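Local coordinates for LanC-like protein GCR2 (Arabidopsis thaliana, PDB 3T33), which binds zinc and may take part in abscisic acid signalling, as a plant member of the LanC-like protein family, at residues K46-K51 against R358-A363; V133-A138 against A155-I160; L80-L85 against G382-S387; A208-G213 against I253-G258. All blocks are in the same frame, centred on the assembly; numbering follows the deposited sequence.

Contact 1: K46-K51 against R358-A363; sequences KSFSEK and RAKAFA
Residues 46-51 of helix 45-69 and 358-363 of helix 353-375 come closest at F48 and K360, whose CA atoms are 8.6 Å apart, a gap wide enough for an aromatic ring to stand between the two backbones. F48 fills it. A chi1 of 170°, which sets CG opposite the backbone N, carries the phenyl group across to the second helix, where the extended aliphatic stem of K360 is laid obliquely over one ring face. The central contact is a CH-pi interaction: K360 CG sits 3.9 Å from the centroid of the F48 ring and is displaced toward the rim, nearest to F48 CZ at 3.6 Å. Further along the stem, K360 CE reaches the other end of the ring, 4.0 Å from F48 CG. In the all-helical toroid of the LanC-like family, helices distant in sequence are brought side by side, and this pair, separated by more than 300 residues, illustrates how a lysine can serve such an interface chiefly through its methylenes. Its ammonium group is at most weakly attracted to the ring, since K360 NZ lies 5.4 Å from the F48 centroid and is instead hydrogen-bonded to the backbone carbonyls of L41 and L43. At the edge of the same ring, near its plane, A363 CB approaches F48 CZ to 4.4 Å. Helix 392-402 borders F48 and A363 through M402, and A363 also touches M398.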
loop_
_atom_site.group_PDB
_atom_site.type_symbol
_atom_site.label_atom_id
_atom_site.label_comp_id
_atom_site.label_asym_id
_atom_site.label_seq_id
_atom_site.Cartn_x
_atom_site.Cartn_y
_atom_site.Cartn_z
ATOM N N LYS A 46 18.083 -7.272 13.944
ATOM C CA LYS A 46 18.636 -8.355 13.173
ATOM C C LYS A 46 17.885 -9.633 13.403
ATOM O O LYS A 46 17.375 -10.180 12.430
ATOM C CB LYS A 46 20.127 -8.534 13.419
ATOM C CG LYS A 46 20.804 -7.163 13.736
ATOM C CD LYS A 46 20.502 -6.574 15.159
ATOM C CE LYS A 46 21.119 -5.181 15.348
ATOM N NZ LYS A 46 20.170 -4.102 14.900
ATOM N N SER A 47 17.747 -10.090 14.654
ATOM C CA SER A 47 16.977 -11.310 14.922
ATOM C C SER A 47 15.442 -11.127 14.915
ATOM O O SER A 47 14.687 -12.087 14.649
ATOM C CB SER A 47 17.420 -11.988 16.226
ATOM O OG SER A 47 17.307 -11.042 17.251
ATOM N N PHE A 48 14.978 -9.921 15.221
ATOM C CA PHE A 48 13.555 -9.654 15.089
ATOM C C PHE A 48 13.139 -9.837 13.612
ATOM O O PHE A 48 12.220 -10.558 13.328
ATOM C CB PHE A 48 13.251 -8.241 15.545
ATOM C CG PHE A 48 11.875 -7.788 15.235
ATOM C CD1 PHE A 48 10.817 -8.181 16.034
ATOM C CD2 PHE A 48 11.629 -6.981 14.139
ATOM C CE1 PHE A 48 9.503 -7.764 15.752
ATOM C CE2 PHE A 48 10.314 -6.529 13.858
ATOM C CZ PHE A 48 9.250 -6.934 14.670
ATOM N N SER A 49 13.871 -9.233 12.695
ATOM C CA SER A 49 13.526 -9.342 11.262
ATOM C C SER A 49 13.713 -10.775 10.736
ATOM O O SER A 49 12.871 -11.261 10.033
ATOM C CB SER A 49 14.271 -8.333 10.401
ATOM O OG SER A 49 15.628 -8.591 10.544
ATOM N N GLU A 50 14.725 -11.486 11.209
ATOM C CA GLU A 50 14.808 -12.907 10.907
ATOM C C GLU A 50 13.591 -13.711 11.395
ATOM O O GLU A 50 13.048 -14.547 10.664
ATOM C CB GLU A 50 16.079 -13.485 11.473
ATOM C CG GLU A 50 16.248 -14.925 11.041
ATOM C CD GLU A 50 17.433 -15.628 11.705
ATOM O OE1 GLU A 50 18.444 -14.945 12.049
ATOM O OE2 GLU A 50 17.349 -16.889 11.856
ATOM N N LYS A 51 13.134 -13.446 12.611
ATOM C CA LYS A 51 11.942 -14.092 13.092
ATOM C C LYS A 51 10.729 -13.782 12.208
ATOM O O LYS A 51 9.965 -14.691 11.894
ATOM C CB LYS A 51 11.625 -13.669 14.519
ATOM C CG LYS A 51 10.590 -14.538 15.129
ATOM C CD LYS A 51 10.294 -14.188 16.633
ATOM C CE LYS A 51 11.413 -14.570 17.583
ATOM N NZ LYS A 51 11.727 -16.064 17.549
ATOM N N ARG A 358 7.679 1.817 15.931
ATOM C CA ARG A 358 6.238 1.744 15.805
ATOM C C ARG A 358 5.780 0.692 14.790
ATOM O O ARG A 358 4.820 0.003 15.055
ATOM C CB ARG A 358 5.622 3.124 15.592
ATOM C CG ARG A 358 5.575 3.926 16.899
ATOM C CD ARG A 358 5.076 5.340 16.651
ATOM N NE ARG A 358 5.026 6.071 17.907
ATOM C CZ ARG A 358 4.446 7.252 18.089
ATOM N NH1 ARG A 358 3.849 7.873 17.093
ATOM N NH2 ARG A 358 4.497 7.807 19.283
ATOM N N ALA A 359 6.513 0.541 13.696
ATOM C CA ALA A 359 6.202 -0.477 12.687
ATOM C C ALA A 359 6.526 -1.818 13.326
ATOM O O ALA A 359 5.785 -2.781 13.212
ATOM C CB ALA A 359 7.052 -0.281 11.392
ATOM N N LYS A 360 7.607 -1.853 14.062
ATOM C CA LYS A 360 7.971 -3.092 14.756
ATOM C C LYS A 360 6.889 -3.526 15.757
ATOM O O LYS A 360 6.544 -4.705 15.862
ATOM C CB LYS A 360 9.373 -2.917 15.388
ATOM C CG LYS A 360 9.818 -3.866 16.419
ATOM C CD LYS A 360 11.270 -3.502 16.858
ATOM C CE LYS A 360 11.912 -4.631 17.695
ATOM N NZ LYS A 360 13.067 -4.106 18.455
ATOM N N ALA A 361 6.318 -2.570 16.474
ATOM C CA ALA A 361 5.258 -2.904 17.435
ATOM C C ALA A 361 4.021 -3.436 16.702
ATOM O O ALA A 361 3.403 -4.394 17.143
ATOM C CB ALA A 361 4.885 -1.688 18.279
ATOM N N PHE A 362 3.655 -2.832 15.570
ATOM C CA PHE A 362 2.424 -3.334 14.912
ATOM C C PHE A 362 2.708 -4.721 14.345
ATOM O O PHE A 362 1.904 -5.597 14.453
ATOM C CB PHE A 362 1.960 -2.385 13.820
ATOM C CG PHE A 362 0.991 -1.331 14.277
ATOM C CD1 PHE A 362 1.075 -0.775 15.546
ATOM C CD2 PHE A 362 -0.026 -0.878 13.397
ATOM C CE1 PHE A 362 0.172 0.216 15.964
ATOM C CE2 PHE A 362 -0.916 0.111 13.783
ATOM C CZ PHE A 362 -0.814 0.682 15.088
ATOM N N ALA A 363 3.878 -4.924 13.776
ATOM C CA ALA A 363 4.237 -6.227 13.273
ATOM C C ALA A 363 4.330 -7.286 14.377
ATOM O O ALA A 363 3.900 -8.440 14.177
ATOM C CB ALA A 363 5.528 -6.166 12.505
#

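Contact 2: V133-A138 against A155-I160; sequences VCALGA and ARFRGI
R156 begins the interface with the root of its side chain: its CB rests 3.6 Å from C134 SG, while the rest of the chain, extended from CG to NE, leads away from residues 133-138, past Y130 at the start of the same helix. The guanidinium ends at D115, to which NH1 forms a salt bridge, so this arginine divides its roles between an apolar base and an ionic tip. F157 comes next, at the point where the backbones are closest, with its CA only 5.4 Å from that of C134. Its CB abuts C134 CB at 3.7 Å. The two segments belong to an alpha-alpha hairpin, helix 130-144 followed by helix 147-158 after a very short connection, and the small residues C134 and A135 on the first arm illustrate how such arms can come so near each other. Because F157 CG is anti to the backbone N (chi1 -171°), the ring is directed to the A135 side of the neighbouring helix; CD2 stays close to C134 CB, and CE2 meets A135 CB at 3.8 Å, with that methyl in the ring plane at its edge. Past the turn, I160 folds back over F157, its CD1 lying 4.3 Å above one ring face and toward the rim, and it also touches Y130 and A131 of the first arm and Y177 of helix 174-188.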
loop_
_atom_site.group_PDB
_atom_site.type_symbol
_atom_site.label_atom_id
_atom_site.label_comp_id
_atom_site.label_asym_id
_atom_site.label_seq_id
_atom_site.Cartn_x
_atom_site.Cartn_y
_atom_site.Cartn_z
ATOM N N VAL A 133 -1.739 -7.039 -14.034
ATOM C CA VAL A 133 -1.288 -8.344 -14.617
ATOM C C VAL A 133 -0.146 -8.162 -15.601
ATOM O O VAL A 133 0.892 -8.852 -15.541
ATOM C CB VAL A 133 -2.447 -9.039 -15.363
ATOM C CG1 VAL A 133 -1.969 -10.333 -16.065
ATOM C CG2 VAL A 133 -3.608 -9.282 -14.407
ATOM N N CYS A 134 -0.313 -7.221 -16.519
ATOM C CA CYS A 134 0.712 -6.979 -17.492
ATOM C C CYS A 134 1.957 -6.377 -16.914
ATOM O O CYS A 134 3.048 -6.631 -17.414
ATOM C CB CYS A 134 0.156 -6.049 -18.574
ATOM S SG CYS A 134 -1.191 -6.852 -19.598
ATOM N N ALA A 135 1.838 -5.494 -15.931
ATOM C CA ALA A 135 3.044 -4.803 -15.486
ATOM C C ALA A 135 3.876 -5.759 -14.647
ATOM O O ALA A 135 5.084 -5.788 -14.795
ATOM C CB ALA A 135 2.704 -3.531 -14.703
ATOM N N LEU A 136 3.243 -6.601 -13.828
ATOM C CA LEU A 136 4.000 -7.586 -13.065
ATOM C C LEU A 136 4.594 -8.601 -14.018
ATOM O O LEU A 136 5.730 -9.002 -13.918
ATOM C CB LEU A 136 3.103 -8.320 -12.078
ATOM C CG LEU A 136 3.635 -8.827 -10.736
ATOM C CD1 LEU A 136 2.843 -9.976 -10.078
ATOM C CD2 LEU A 136 5.146 -8.985 -10.598
ATOM N N GLY A 137 3.815 -9.032 -14.976
ATOM C CA GLY A 137 4.319 -10.004 -15.952
ATOM C C GLY A 137 5.604 -9.500 -16.536
ATOM O O GLY A 137 6.590 -10.240 -16.564
ATOM N N ALA A 138 5.588 -8.247 -17.024
ATOM C CA ALA A 138 6.724 -7.682 -17.731
ATOM C C ALA A 138 7.945 -7.492 -16.807
ATOM O O ALA A 138 9.061 -7.661 -17.214
ATOM C CB ALA A 138 6.334 -6.305 -18.381
ATOM N N ALA A 155 3.480 -5.666 -24.930
ATOM C CA ALA A 155 2.474 -5.498 -26.014
ATOM C C ALA A 155 1.040 -5.534 -25.448
ATOM O O ALA A 155 0.175 -4.751 -25.861
ATOM C CB ALA A 155 2.662 -6.591 -27.141
ATOM N N ARG A 156 0.780 -6.425 -24.491
ATOM C CA ARG A 156 -0.532 -6.461 -23.908
ATOM C C ARG A 156 -0.756 -5.208 -23.087
ATOM O O ARG A 156 -1.868 -4.640 -23.068
ATOM C CB ARG A 156 -0.722 -7.693 -23.040
ATOM C CG ARG A 156 -0.836 -8.992 -23.836
ATOM C CD ARG A 156 -0.425 -10.172 -22.924
ATOM N NE ARG A 156 -0.357 -11.463 -23.620
ATOM C CZ ARG A 156 0.285 -12.537 -23.147
ATOM N NH1 ARG A 156 0.925 -12.482 -21.973
ATOM N NH2 ARG A 156 0.299 -13.671 -23.843
ATOM N N PHE A 157 0.291 -4.723 -22.436
ATOM C CA PHE A 157 0.071 -3.576 -21.589
ATOM C C PHE A 157 -0.242 -2.366 -22.535
ATOM O O PHE A 157 -1.149 -1.608 -22.309
ATOM C CB PHE A 157 1.303 -3.261 -20.745
ATOM C CG PHE A 157 1.035 -2.202 -19.696
ATOM C CD1 PHE A 157 0.481 -0.981 -20.034
ATOM C CD2 PHE A 157 1.314 -2.426 -18.368
ATOM C CE1 PHE A 157 0.212 -0.030 -19.061
ATOM C CE2 PHE A 157 1.068 -1.463 -17.426
ATOM C CZ PHE A 157 0.500 -0.287 -17.760
ATOM N N ARG A 158 0.553 -2.215 -23.576
ATOM C CA ARG A 158 0.409 -1.153 -24.559
ATOM C C ARG A 158 -0.901 -1.176 -25.374
ATOM O O ARG A 158 -1.252 -0.134 -25.991
ATOM C CB ARG A 158 1.584 -1.227 -25.503
ATOM C CG ARG A 158 2.899 -0.710 -24.892
ATOM C CD ARG A 158 3.940 -0.784 -25.935
ATOM N NE ARG A 158 5.187 -0.231 -25.485
ATOM C CZ ARG A 158 6.352 -0.449 -26.092
ATOM N NH1 ARG A 158 6.441 -1.249 -27.164
ATOM N NH2 ARG A 158 7.430 0.139 -25.633
ATOM N N GLY A 159 -1.606 -2.320 -25.370
ATOM C CA GLY A 159 -2.942 -2.435 -26.001
ATOM C C GLY A 159 -4.082 -1.897 -25.143
ATOM O O GLY A 159 -5.241 -1.726 -25.615
ATOM N N ILE A 160 -3.797 -1.612 -23.877
ATOM C CA ILE A 160 -4.853 -1.090 -23.012
ATOM C C ILE A 160 -5.329 0.283 -23.465
ATOM O O ILE A 160 -4.523 1.159 -23.768
ATOM C CB ILE A 160 -4.415 -1.091 -21.490
ATOM C CG1 ILE A 160 -4.321 -2.540 -20.954
ATOM C CG2 ILE A 160 -5.380 -0.331 -20.618
ATOM C CD1 ILE A 160 -3.417 -2.707 -19.716
#

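Contact 3: L80-L85 against G382-S387; sequences LYTGVL and GDRPFS
The R384 guanidinium is met obliquely by the methyl of T82, with NH1 3.7 Å from CG2, whereas the ring of F386 turns from the interface and has P385 CB 4.0 Å above one of its faces. A third flat group, the Y81 ring, meets that of F389 with the planes about 25° apart, and the nearest atom of its side chain is about 4 Å from the bound zinc ion, beside the zinc ligands C333 and H334. This contact therefore joins two loops near the metal site of the LanC-like alpha-toroid: the approach to helix 84-98 and a type I beta turn, R384 to S387, ahead of helix 392-402. Between the two segments it exemplifies a van der Waals junction of elements each held by polar bonds; a little further along the second loop, F389 is backbone-bonded to Y81. On one side T82 OG1 is bonded to D77, and the backbone N atoms of T82 and G83 both use OD1 of N79. The side chains of T82 and R384 cross at a slant, CG2 of T82 coming within 4.0 Å of R384 CD. On the other side S387 presses its CB against T82 CA at 3.6 Å and against Y81 O at 3.7 Å. S387 N closes the turn on R384 O, and S387 OG adds a second bond to the same oxygen, 2.7 Å long, in the carbonyl plane and on a lone pair.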
loop_
_atom_site.group_PDB
_atom_site.type_symbol
_atom_site.label_atom_id
_atom_site.label_comp_id
_atom_site.label_asym_id
_atom_site.label_seq_id
_atom_site.Cartn_x
_atom_site.Cartn_y
_atom_site.Cartn_z
ATOM N N LEU A 80 -5.105 -8.141 -8.373
ATOM C CA LEU A 80 -4.094 -8.082 -7.292
ATOM C C LEU A 80 -4.767 -8.084 -5.936
ATOM O O LEU A 80 -4.283 -8.712 -4.969
ATOM C CB LEU A 80 -3.207 -6.842 -7.452
ATOM C CG LEU A 80 -1.995 -6.748 -6.547
ATOM C CD1 LEU A 80 -0.837 -7.624 -7.058
ATOM C CD2 LEU A 80 -1.547 -5.260 -6.363
ATOM N N TYR A 81 -5.914 -7.402 -5.921
ATOM C CA TYR A 81 -6.648 -6.981 -4.726
ATOM C C TYR A 81 -7.174 -8.166 -3.968
ATOM O O TYR A 81 -6.911 -8.290 -2.748
ATOM C CB TYR A 81 -7.842 -6.093 -5.134
ATOM C CG TYR A 81 -8.519 -5.480 -3.951
ATOM C CD1 TYR A 81 -9.581 -6.100 -3.344
ATOM C CD2 TYR A 81 -8.045 -4.288 -3.403
ATOM C CE1 TYR A 81 -10.150 -5.556 -2.232
ATOM C CE2 TYR A 81 -8.602 -3.743 -2.324
ATOM C CZ TYR A 81 -9.632 -4.375 -1.728
ATOM O OH TYR A 81 -10.194 -3.795 -0.654
ATOM N N THR A 82 -7.898 -9.057 -4.662
ATOM C CA THR A 82 -8.372 -10.283 -4.026
ATOM C C THR A 82 -8.012 -11.567 -4.790
ATOM O O THR A 82 -8.156 -12.661 -4.276
ATOM C CB THR A 82 -9.898 -10.248 -3.703
ATOM O OG1 THR A 82 -10.653 -9.800 -4.850
ATOM C CG2 THR A 82 -10.167 -9.319 -2.560
ATOM N N GLY A 83 -7.536 -11.444 -6.008
ATOM C CA GLY A 83 -7.353 -12.638 -6.825
ATOM C C GLY A 83 -5.932 -13.157 -6.835
ATOM O O GLY A 83 -5.095 -12.857 -5.916
ATOM N N VAL A 84 -5.609 -13.869 -7.898
ATOM C CA VAL A 84 -4.439 -14.683 -7.893
ATOM C C VAL A 84 -3.174 -13.862 -8.156
ATOM O O VAL A 84 -2.081 -14.259 -7.791
ATOM C CB VAL A 84 -4.622 -15.893 -8.864
ATOM C CG1 VAL A 84 -3.287 -16.588 -9.121
ATOM C CG2 VAL A 84 -5.645 -16.856 -8.268
ATOM N N LEU A 85 -3.347 -12.691 -8.750
ATOM C CA LEU A 85 -2.237 -11.805 -8.940
ATOM C C LEU A 85 -1.645 -11.336 -7.578
ATOM O O LEU A 85 -0.444 -11.115 -7.482
ATOM C CB LEU A 85 -2.618 -10.596 -9.828
ATOM C CG LEU A 85 -1.342 -9.969 -10.424
ATOM C CD1 LEU A 85 -0.667 -10.814 -11.580
ATOM C CD2 LEU A 85 -1.555 -8.542 -10.889
ATOM N N GLY A 382 -10.294 -10.936 6.835
ATOM C CA GLY A 382 -10.615 -10.698 5.397
ATOM C C GLY A 382 -11.729 -11.599 4.804
ATOM O O GLY A 382 -11.859 -12.785 5.167
ATOM N N ASP A 383 -12.534 -11.054 3.890
ATOM C CA ASP A 383 -13.541 -11.912 3.203
ATOM C C ASP A 383 -12.859 -12.923 2.294
ATOM O O ASP A 383 -13.325 -14.072 2.169
ATOM C CB ASP A 383 -14.566 -11.090 2.429
ATOM C CG ASP A 383 -15.481 -10.289 3.345
ATOM O OD1 ASP A 383 -16.026 -9.264 2.902
ATOM O OD2 ASP A 383 -15.650 -10.671 4.521
ATOM N N ARG A 384 -11.748 -12.515 1.662
ATOM C CA ARG A 384 -10.898 -13.511 1.016
ATOM C C ARG A 384 -9.632 -13.677 1.901
ATOM O O ARG A 384 -8.709 -12.835 1.865
ATOM C CB ARG A 384 -10.630 -13.198 -0.482
ATOM C CG ARG A 384 -11.917 -13.196 -1.360
ATOM C CD ARG A 384 -12.679 -11.955 -1.014
ATOM N NE ARG A 384 -13.997 -11.804 -1.602
ATOM C CZ ARG A 384 -14.510 -10.633 -1.992
ATOM N NH1 ARG A 384 -13.802 -9.514 -1.859
ATOM N NH2 ARG A 384 -15.741 -10.578 -2.509
ATOM N N PRO A 385 -9.631 -14.735 2.733
ATOM C CA PRO A 385 -8.662 -14.786 3.839
ATOM C C PRO A 385 -7.193 -14.943 3.368
ATOM O O PRO A 385 -6.254 -14.734 4.170
ATOM C CB PRO A 385 -9.150 -15.990 4.690
ATOM C CG PRO A 385 -9.962 -16.866 3.634
ATOM C CD PRO A 385 -10.623 -15.836 2.797
ATOM N N PHE A 386 -6.995 -15.270 2.099
ATOM C CA PHE A 386 -5.657 -15.416 1.593
ATOM C C PHE A 386 -5.313 -14.416 0.518
ATOM O O PHE A 386 -4.299 -14.574 -0.162
ATOM C CB PHE A 386 -5.387 -16.881 1.127
ATOM C CG PHE A 386 -5.806 -17.861 2.124
ATOM C CD1 PHE A 386 -5.025 -18.098 3.236
ATOM C CD2 PHE A 386 -7.059 -18.447 2.043
ATOM C CE1 PHE A 386 -5.466 -18.975 4.238
ATOM C CE2 PHE A 386 -7.530 -19.309 3.034
ATOM C CZ PHE A 386 -6.746 -19.582 4.131
ATOM N N SER A 387 -6.140 -13.384 0.356
ATOM C CA SER A 387 -5.803 -12.357 -0.603
ATOM C C SER A 387 -4.669 -11.405 -0.131
ATOM O O SER A 387 -4.326 -11.331 1.070
ATOM C CB SER A 387 -7.049 -11.545 -0.915
ATOM O OG SER A 387 -7.576 -10.939 0.252
#

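Contact 4: A208-G213 against I253-G258; sequences AGRQLG and IKDVKG
R210 turns the NE side of its guanidinium to D255, with NE and NH2 both on OD2. The shorter and straighter arm of this salt bridge is NE to OD2, 2.7 Å long with an N-H...O angle of 155°; the second, NH2 to OD2, measures 3.0 Å and is more bent at 137°. Both bonds lie in the guanidinium plane, yet that plane stands 80° from the carboxylate, so the familiar coplanar pairing of two nitrogens with two oxygens is replaced by a forked grip on OD2. NE arrives almost in line with the C-O bond, and NH2 comes from the anti side, out of the carboxylate plane. The extended arginine chain covers the larger part of the 8.5 Å between the CA atoms of R210 and D255, and the aspartate side chain the remainder. In the next shell, D251, one turn earlier on the helix of D255, forms a second salt bridge with NH2; two aspartates thus share one arginine, which is likely to restrict the rotation of the guanidinium. R210 also touches L220. The bridge is a surface link between the last turn of helix 195-212 and helix 250-265, the latter seated through V256 on helix 236-244 and through I253 and K257 against Y305 of helix 291-305.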
loop_
_atom_site.group_PDB
_atom_site.type_symbol
_atom_site.label_atom_id
_atom_site.label_comp_id
_atom_site.label_asym_id
_atom_site.label_seq_id
_atom_site.Cartn_x
_atom_site.Cartn_y
_atom_site.Cartn_z
ATOM N N ALA A 208 -10.233 17.455 -15.535
ATOM C CA ALA A 208 -11.445 17.142 -14.764
ATOM C C ALA A 208 -11.428 17.653 -13.313
ATOM O O ALA A 208 -12.477 18.052 -12.742
ATOM C CB ALA A 208 -11.679 15.659 -14.753
ATOM N N GLY A 209 -10.255 17.568 -12.676
ATOM C CA GLY A 209 -10.144 18.013 -11.315
ATOM C C GLY A 209 -10.416 19.505 -11.232
ATOM O O GLY A 209 -11.152 19.930 -10.356
ATOM N N ARG A 210 -9.793 20.275 -12.125
ATOM C CA ARG A 210 -9.939 21.722 -12.199
ATOM C C ARG A 210 -11.373 22.137 -12.542
ATOM O O ARG A 210 -11.884 23.056 -11.939
ATOM C CB ARG A 210 -8.963 22.317 -13.212
ATOM C CG ARG A 210 -7.584 22.531 -12.678
ATOM C CD ARG A 210 -6.551 22.481 -13.760
ATOM N NE ARG A 210 -5.229 22.830 -13.233
ATOM C CZ ARG A 210 -4.102 22.833 -13.950
ATOM N NH1 ARG A 210 -4.115 22.489 -15.237
ATOM N NH2 ARG A 210 -2.941 23.183 -13.379
ATOM N N GLN A 211 -12.021 21.441 -13.477
ATOM C CA GLN A 211 -13.419 21.686 -13.824
ATOM C C GLN A 211 -14.353 21.485 -12.637
ATOM O O GLN A 211 -15.214 22.346 -12.355
ATOM C CB GLN A 211 -13.864 20.763 -14.941
ATOM C CG GLN A 211 -15.357 20.902 -15.307
ATOM C CD GLN A 211 -16.019 19.554 -15.595
ATOM O OE1 GLN A 211 -16.806 19.063 -14.783
ATOM N NE2 GLN A 211 -15.680 18.940 -16.740
ATOM N N LEU A 212 -14.230 20.366 -11.935
ATOM C CA LEU A 212 -15.159 20.130 -10.817
ATOM C C LEU A 212 -14.742 20.864 -9.512
ATOM O O LEU A 212 -15.527 20.956 -8.557
ATOM C CB LEU A 212 -15.383 18.630 -10.596
ATOM C CG LEU A 212 -16.432 18.159 -9.604
ATOM C CD1 LEU A 212 -17.777 18.182 -10.224
ATOM C CD2 LEU A 212 -16.142 16.760 -9.180
ATOM N N GLY A 213 -13.516 21.386 -9.479
ATOM C CA GLY A 213 -12.989 22.059 -8.289
ATOM C C GLY A 213 -12.975 23.583 -8.399
ATOM O O GLY A 213 -13.104 24.153 -9.497
ATOM N N ILE A 253 1.695 21.762 -9.755
ATOM C CA ILE A 253 2.307 21.625 -8.461
ATOM C C ILE A 253 1.501 22.435 -7.436
ATOM O O ILE A 253 1.035 21.867 -6.429
ATOM C CB ILE A 253 3.821 22.003 -8.518
ATOM C CG1 ILE A 253 4.589 20.937 -9.293
ATOM C CG2 ILE A 253 4.395 22.088 -7.099
ATOM C CD1 ILE A 253 6.050 21.218 -9.560
ATOM N N LYS A 254 1.263 23.726 -7.723
ATOM C CA LYS A 254 0.327 24.550 -6.891
ATOM C C LYS A 254 -0.998 23.872 -6.655
ATOM O O LYS A 254 -1.501 23.919 -5.544
ATOM C CB LYS A 254 0.039 25.971 -7.468
ATOM C CG LYS A 254 0.523 27.166 -6.620
ATOM C CD LYS A 254 0.811 28.443 -7.471
ATOM C CE LYS A 254 2.196 28.360 -8.265
ATOM N NZ LYS A 254 2.720 29.719 -8.761
ATOM N N ASP A 255 -1.587 23.262 -7.688
ATOM C CA ASP A 255 -2.916 22.670 -7.513
ATOM C C ASP A 255 -2.905 21.391 -6.635
ATOM O O ASP A 255 -3.873 21.114 -5.869
ATOM C CB ASP A 255 -3.562 22.399 -8.866
ATOM C CG ASP A 255 -4.093 23.697 -9.579
ATOM O OD1 ASP A 255 -4.291 24.744 -8.937
ATOM O OD2 ASP A 255 -4.332 23.638 -10.803
ATOM N N VAL A 256 -1.814 20.613 -6.754
ATOM C CA VAL A 256 -1.642 19.423 -5.921
ATOM C C VAL A 256 -1.388 19.879 -4.494
ATOM O O VAL A 256 -2.137 19.471 -3.597
ATOM C CB VAL A 256 -0.549 18.495 -6.425
ATOM C CG1 VAL A 256 -0.381 17.323 -5.473
ATOM C CG2 VAL A 256 -0.872 18.011 -7.874
ATOM N N LYS A 257 -0.383 20.747 -4.297
ATOM C CA LYS A 257 -0.128 21.365 -2.960
ATOM C C LYS A 257 -1.442 21.882 -2.393
ATOM O O LYS A 257 -1.834 21.535 -1.267
ATOM C CB LYS A 257 0.896 22.516 -3.012
ATOM C CG LYS A 257 2.315 22.040 -3.076
ATOM C CD LYS A 257 3.287 23.189 -3.224
ATOM C CE LYS A 257 4.722 22.700 -3.461
ATOM N NZ LYS A 257 5.690 23.848 -3.824
ATOM N N GLY A 258 -2.171 22.623 -3.221
ATOM C CA GLY A 258 -3.445 23.222 -2.787
ATOM C C GLY A 258 -4.474 22.263 -2.248
ATOM O O GLY A 258 -5.044 22.482 -1.195
#

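The four contacts are spread around an all-helical chain, with centres between 21 and 40 Å apart. Contacts 2 and 3 are the neighbours that touch, where L85 packs on V133 and L136; contact 1 is on the opposite side of the chain's centre from both contact 2 and contact 4. Along the sequence, segments 46-51 and 80-85 come first, contact 2 and then contact 4 close in turn, and 358-363 and 382-387 follow. Contacts 1 and 3 therefore interlock, joining early and late parts of the chain, whereas 2 and 4 join nearby helices. Short-range and long-range links are thus both present in the toroid, and contact 3 is the one beside the zinc site.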